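Periplasmic protein-probably involved in high-affinity Fe2+ transport (Escherichia coli F11, PDB 5I0Y) binds copper in the periplasm and probably takes part in high-affinity iron uptake, for which its copper site is required. Local coordinates at residues L45-H50 and L68-T73; I116-K121 and W138-V143. The protein carries 1 engineered substitution. All coordinates share one frame; numbering follows the deposited sequence. Where two conformers were deposited one is given.

Contact 1: residues L45-H50 and L68-T73. Engineered in segment 45-50: Gln46 (natural residue Glu).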
loop_
_atom_site.group_PDB
_atom_site.type_symbol
_atom_site.label_atom_id
_atom_site.label_comp_id
_atom_site.label_asym_id
_atom_site.label_seq_id
_atom_site.Cartn_x
_atom_site.Cartn_y
_atom_site.Cartn_z
ATOM N N LEU B 45 -14.044 9.452 -6.813
ATOM C CA LEU B 45 -14.201 9.652 -5.379
ATOM C C LEU B 45 -13.086 8.914 -4.654
ATOM O O LEU B 45 -12.757 7.782 -4.995
ATOM C CB LEU B 45 -15.576 9.148 -4.916
ATOM C CG LEU B 45 -15.922 9.280 -3.421
ATOM C CD1 LEU B 45 -16.070 10.735 -3.003
ATOM C CD2 LEU B 45 -17.188 8.488 -3.117
ATOM N N GLN B 46 -12.520 9.560 -3.651
ATOM C CA GLN B 46 -11.316 9.046 -3.016
ATOM C C GLN B 46 -11.396 9.114 -1.503
ATOM O O GLN B 46 -12.040 10.011 -0.934
ATOM C CB GLN B 46 -10.108 9.895 -3.425
ATOM C CG GLN B 46 -9.644 9.745 -4.850
ATOM C CD GLN B 46 -8.282 10.380 -5.082
ATOM O OE1 GLN B 46 -7.635 10.906 -4.157
ATOM N NE2 GLN B 46 -7.834 10.302 -6.298
ATOM N N ALA B 47 -10.679 8.195 -0.865
ATOM C CA ALA B 47 -10.379 8.264 0.555
ATOM C C ALA B 47 -8.910 8.593 0.718
ATOM O O ALA B 47 -8.049 7.889 0.174
ATOM C CB ALA B 47 -10.699 6.943 1.225
ATOM N N ASP B 48 -8.632 9.699 1.402
ATOM C CA ASP B 48 -7.275 10.111 1.726
ATOM C C ASP B 48 -7.035 9.773 3.171
ATOM O O ASP B 48 -7.688 10.322 4.063
ATOM C CB ASP B 48 -7.087 11.608 1.526
ATOM C CG ASP B 48 -6.796 11.959 0.099
ATOM O OD1 ASP B 48 -6.531 11.030 -0.694
ATOM O OD2 ASP B 48 -6.812 13.173 -0.215
ATOM N N ILE B 49 -6.103 8.861 3.398
ATOM C CA ILE B 49 -5.876 8.319 4.741
ATOM C C ILE B 49 -4.384 8.211 5.045
ATOM O O ILE B 49 -3.644 7.498 4.369
ATOM C CB ILE B 49 -6.569 6.951 4.920
ATOM C CG1 ILE B 49 -8.087 7.072 4.682
ATOM C CG2 ILE B 49 -6.285 6.404 6.315
ATOM C CD1 ILE B 49 -8.791 5.751 4.499
ATOM N N HIS B 50 -3.966 8.919 6.091
ATOM C CA HIS B 50 -2.551 8.948 6.504
ATOM C C HIS B 50 -2.419 8.911 7.993
ATOM O O HIS B 50 -3.315 9.369 8.700
ATOM C CB HIS B 50 -1.872 10.192 5.957
ATOM C CG HIS B 50 -1.936 10.259 4.465
ATOM N ND1 HIS B 50 -3.032 10.696 3.802
ATOM C CD2 HIS B 50 -1.010 9.891 3.505
ATOM C CE1 HIS B 50 -2.804 10.605 2.478
ATOM N NE2 HIS B 50 -1.581 10.089 2.297
ATOM N N LEU B 68 -5.654 -1.185 3.215
ATOM C CA LEU B 68 -7.000 -1.039 3.776
ATOM C C LEU B 68 -8.045 -1.620 2.822
ATOM O O LEU B 68 -7.816 -1.741 1.619
ATOM C CB LEU B 68 -7.319 0.429 4.052
ATOM C CG LEU B 68 -6.435 1.081 5.114
ATOM C CD1 LEU B 68 -6.771 2.557 5.257
ATOM C CD2 LEU B 68 -6.531 0.391 6.467
ATOM N N THR B 69 -9.218 -1.968 3.362
ATOM C CA THR B 69 -10.367 -2.373 2.572
ATOM C C THR B 69 -11.457 -1.361 2.891
ATOM O O THR B 69 -11.835 -1.170 4.050
ATOM C CB THR B 69 -10.802 -3.780 2.960
ATOM O OG1 THR B 69 -9.686 -4.653 2.740
ATOM C CG2 THR B 69 -11.993 -4.239 2.108
ATOM N N ILE B 70 -11.961 -0.716 1.853
ATOM C CA ILE B 70 -12.869 0.407 2.040
ATOM C C ILE B 70 -14.011 0.325 1.064
ATOM O O ILE B 70 -13.793 0.222 -0.162
ATOM C CB ILE B 70 -12.163 1.772 1.883
ATOM C CG1 ILE B 70 -10.921 1.821 2.763
ATOM C CG2 ILE B 70 -13.123 2.913 2.230
ATOM C CD1 ILE B 70 -10.094 3.072 2.563
ATOM N N SER B 71 -15.224 0.378 1.611
ATOM C CA SER B 71 -16.427 0.536 0.802
ATOM C C SER B 71 -17.108 1.844 1.203
ATOM O O SER B 71 -16.745 2.456 2.202
ATOM C CB SER B 71 -17.380 -0.650 0.920
ATOM O OG SER B 71 -17.887 -0.768 2.224
ATOM N N TYR B 72 -18.055 2.287 0.392
ATOM C CA TYR B 72 -18.745 3.537 0.676
ATOM C C TYR B 72 -20.255 3.389 0.542
ATOM O O TYR B 72 -20.745 2.532 -0.184
ATOM C CB TYR B 72 -18.230 4.673 -0.249
ATOM C CG TYR B 72 -18.639 4.498 -1.698
ATOM C CD1 TYR B 72 -19.891 4.932 -2.146
ATOM C CD2 TYR B 72 -17.801 3.854 -2.608
ATOM C CE1 TYR B 72 -20.287 4.767 -3.459
ATOM C CE2 TYR B 72 -18.193 3.682 -3.934
ATOM C CZ TYR B 72 -19.448 4.127 -4.337
ATOM O OH TYR B 72 -19.892 3.974 -5.632
ATOM N N THR B 73 -20.970 4.269 1.238
ATOM C CA THR B 73 -22.412 4.420 1.065
ATOM C C THR B 73 -22.651 5.900 0.847
ATOM O O THR B 73 -22.351 6.704 1.722
ATOM C CB THR B 73 -23.194 3.935 2.300
ATOM O OG1 THR B 73 -22.863 2.568 2.559
ATOM C CG2 THR B 73 -24.707 4.057 2.058
#
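Ile49 and Ile70 meet tip to tip at the middle of this contact, their CD1 methyls 3.6 Å apart. In both residues CG1 stands anti to the carbonyl carbon (chi1 -59° in Ile49, -51° in Ile70), and a nearly straight chi2 extends each chain into the space between the strands. The Ile49 CD1 methyl is shared, since Leu68 CD1 lies 3.9 Å from it. Leu68 CD1 also approaches the other branch of the isoleucine, 4.0 Å from Ile49 CG2, and so touches both. Ala47 contributes its single methyl, with CB 4.1 Å from Ile70 CD1. At the far end the packing is looser: Leu45 CD2 lies over one face of the Tyr72 ring, 4.5 Å from CG.

No hydrogen bond joins the segments. The strand axes pass 9.4 Å apart at 131°, too far for backbone pairing, and all six touching residues are buried, as expected between the layers of a beta sandwich. The one polar group among these side chains, Tyr72 OH, is hydrogen-bonded to Gln83.

The backbone of 45-50 pairs instead with strands 17-24 and 95-102. Phe87 of strand 82-92 packs against Leu45, Ala47, Ile70 and Tyr72, while Tyr114 of strand 108-117 touches Leu45 and Ala47, completing the core around the crossing strands.

Contact 2: residues I116-K121 and W138-V143; sequences IEPPSK and WKPFDV
Ile116 N donates to Phe141 O over 2.8 Å, with an N-H...O angle of 164°. The return bond, from Phe141 N to Ile116 O, measures 3.0 Å, and its donor lies in the carbonyl plane. Together they make Ile116 and Phe141 an antiparallel hydrogen-bonded pair. Ile116 O has a further neighbour in Pro140 CA, a CA-H...O contact of 3.2 Å whose 127° angle at the hydrogen suggests a weak interaction.

The paired side chains lie side by side on one face of the sheet. Ile116 CB sits over the Phe141 ring, offset toward its rim, and CD1 reaches CZ at 4.0 Å. The same CD1 crosses to Val143 CG1, while CG2, anti to the backbone N, meets Trp138 CH2 at 3.7 Å.

Beyond the bridge, Trp138 takes over the packing. Pro118 CB lies 3.7 Å from the centroid of its six-membered ring and only 14° off the normal, a CH-pi contact over the face. The opposite face receives Phe141 CE2 near the rim, so the indole is held between a proline and a phenylalanine. Away from the indole, Glu117 CG crosses Pro140, 3.9 Å from its CB.

Leu19 of strand 17-24 packs on both Ile116 and Phe141, and Met17 on Trp138 and Phe141. Asp142 OD1 is hydrogen-bonded to His115 ND1, joining the same two strands by their side chains. The chemistry implies a division of labour: two backbone bonds set the strand register, whereas carbon contacts with an aromatic face continue the association into the proline-containing loops, where regular pairing has ceased.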
loop_
_atom_site.group_PDB
_atom_site.type_symbol
_atom_site.label_atom_id
_atom_site.label_comp_id
_atom_site.label_asym_id
_atom_site.label_seq_id
_atom_site.Cartn_x
_atom_site.Cartn_y
_atom_site.Cartn_z
ATOM N N ILE B 116 -14.396 1.086 6.821
ATOM C CA ILE B 116 -12.954 0.797 6.766
ATOM C C ILE B 116 -12.578 -0.436 7.582
ATOM O O ILE B 116 -12.968 -0.576 8.747
ATOM C CB ILE B 116 -12.170 2.028 7.246
ATOM C CG1 ILE B 116 -12.587 3.223 6.396
ATOM C CG2 ILE B 116 -10.664 1.814 7.095
ATOM C CD1 ILE B 116 -12.001 4.527 6.838
ATOM N N GLU B 117 -11.802 -1.321 6.966
ATOM C CA GLU B 117 -11.279 -2.503 7.645
ATOM C C GLU B 117 -9.757 -2.443 7.628
ATOM O O GLU B 117 -9.174 -1.941 6.663
ATOM C CB GLU B 117 -11.775 -3.776 6.948
ATOM C CG GLU B 117 -13.232 -4.066 7.257
ATOM C CD GLU B 117 -13.837 -5.066 6.299
ATOM O OE1 GLU B 117 -13.801 -4.820 5.076
ATOM O OE2 GLU B 117 -14.368 -6.096 6.760
ATOM N N PRO B 118 -9.107 -2.934 8.694
ATOM C CA PRO B 118 -7.669 -2.755 8.867
ATOM C C PRO B 118 -6.823 -3.617 7.921
ATOM O O PRO B 118 -7.334 -4.533 7.276
ATOM C CB PRO B 118 -7.439 -3.143 10.339
ATOM C CG PRO B 118 -8.505 -4.163 10.585
ATOM C CD PRO B 118 -9.703 -3.642 9.846
ATOM N N PRO B 119 -5.522 -3.317 7.859
ATOM C CA PRO B 119 -4.623 -3.963 6.900
ATOM C C PRO B 119 -4.523 -5.482 7.025
ATOM O O PRO B 119 -4.168 -6.141 6.048
ATOM C CB PRO B 119 -3.284 -3.281 7.183
ATOM C CG PRO B 119 -3.680 -1.920 7.649
ATOM C CD PRO B 119 -4.858 -2.186 8.535
ATOM N N SER B 120 -4.854 -6.036 8.192
ATOM C CA SER B 120 -4.881 -7.486 8.336
ATOM C C SER B 120 -5.792 -8.144 7.300
ATOM O O SER B 120 -5.505 -9.241 6.817
ATOM C CB SER B 120 -5.318 -7.862 9.755
ATOM O OG SER B 120 -6.520 -7.205 10.086
ATOM N N LYS B 121 -6.895 -7.504 6.938
ATOM C CA LYS B 121 -7.844 -8.167 6.056
ATOM C C LYS B 121 -7.275 -8.422 4.651
ATOM O O LYS B 121 -7.510 -9.480 4.044
ATOM C CB LYS B 121 -9.173 -7.405 6.012
ATOM C CG LYS B 121 -10.204 -8.041 5.082
ATOM C CD LYS B 121 -11.481 -7.226 5.032
ATOM C CE LYS B 121 -12.441 -7.824 4.029
ATOM N NZ LYS B 121 -13.072 -9.042 4.588
ATOM N N TRP B 138 -6.866 -1.679 15.195
ATOM C CA TRP B 138 -8.213 -1.236 15.511
ATOM C C TRP B 138 -9.247 -2.081 14.817
ATOM O O TRP B 138 -8.944 -2.777 13.844
ATOM C CB TRP B 138 -8.366 0.225 15.119
ATOM C CG TRP B 138 -7.623 0.593 13.845
ATOM C CD1 TRP B 138 -6.353 1.152 13.729
ATOM C CD2 TRP B 138 -8.098 0.425 12.476
ATOM N NE1 TRP B 138 -6.027 1.352 12.405
ATOM C CE2 TRP B 138 -7.031 0.928 11.606
ATOM C CE3 TRP B 138 -9.270 -0.049 11.904
ATOM C CZ2 TRP B 138 -7.161 0.931 10.226
ATOM C CZ3 TRP B 138 -9.394 -0.040 10.504
ATOM C CH2 TRP B 138 -8.361 0.450 9.694
ATOM N N LYS B 139 -10.474 -2.049 15.336
ATOM C CA LYS B 139 -11.585 -2.785 14.734
ATOM C C LYS B 139 -12.171 -1.989 13.575
ATOM O O LYS B 139 -12.014 -0.763 13.529
ATOM C CB LYS B 139 -12.685 -3.054 15.771
ATOM C CG LYS B 139 -12.301 -4.064 16.849
ATOM C CD LYS B 139 -13.393 -4.225 17.897
ATOM C CE LYS B 139 -12.894 -4.988 19.116
ATOM N NZ LYS B 139 -12.181 -4.110 20.092
ATOM N N PRO B 140 -12.854 -2.679 12.640
ATOM C CA PRO B 140 -13.493 -1.973 11.527
ATOM C C PRO B 140 -14.380 -0.823 12.030
ATOM O O PRO B 140 -14.997 -0.914 13.104
ATOM C CB PRO B 140 -14.320 -3.071 10.834
ATOM C CG PRO B 140 -13.613 -4.349 11.167
ATOM C CD PRO B 140 -13.054 -4.142 12.550
ATOM N N PHE B 141 -14.428 0.263 11.275
ATOM C CA PHE B 141 -15.182 1.437 11.692
ATOM C C PHE B 141 -15.642 2.223 10.483
ATOM O O PHE B 141 -15.096 2.080 9.357
ATOM C CB PHE B 141 -14.355 2.320 12.633
ATOM C CG PHE B 141 -13.184 3.018 11.962
ATOM C CD1 PHE B 141 -13.275 4.356 11.587
ATOM C CD2 PHE B 141 -11.980 2.344 11.729
ATOM C CE1 PHE B 141 -12.213 5.000 10.966
ATOM C CE2 PHE B 141 -10.909 2.995 11.110
ATOM C CZ PHE B 141 -11.030 4.323 10.738
ATOM N N ASP B 142 -16.623 3.083 10.729
ATOM C CA ASP B 142 -17.126 4.025 9.750
ATOM C C ASP B 142 -16.638 5.439 10.017
ATOM O O ASP B 142 -16.421 5.839 11.161
ATOM C CB ASP B 142 -18.657 4.084 9.798
ATOM C CG ASP B 142 -19.339 2.899 9.136
ATOM O OD1 ASP B 142 -18.670 2.009 8.562
ATOM O OD2 ASP B 142 -20.583 2.873 9.172
ATOM N N VAL B 143 -16.516 6.196 8.940
ATOM C CA VAL B 143 -16.345 7.631 9.029
ATOM C C VAL B 143 -17.282 8.296 8.029
ATOM O O VAL B 143 -17.453 7.805 6.907
ATOM C CB VAL B 143 -14.881 8.036 8.800
ATOM C CG1 VAL B 143 -14.328 7.420 7.523
ATOM C CG2 VAL B 143 -14.772 9.537 8.782
#

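How the contacts relate
From the N terminus, strand 43-51 comes first; contact 1 closes the mostly non-strand connection that brings the chain back at 68-73. The chain then forms strands 82-92 and 95-102 before reaching 108-117, where contact 2 opens and closes a second loop at 138-143. The two loops follow in series, neither nesting nor crossing. Space joins them: their centres lie 11 Å apart, and strands 69-76 and 108-117 are neighbours, with a probable hydrogen bond from Glu117 N to Thr69 O of 2.9 Å. Leu68 CD2 also packs against Pro119 and Trp138. Contact 1 thus ties facing strands across the core, and contact 2 carries the sheet outward to strand 141-149.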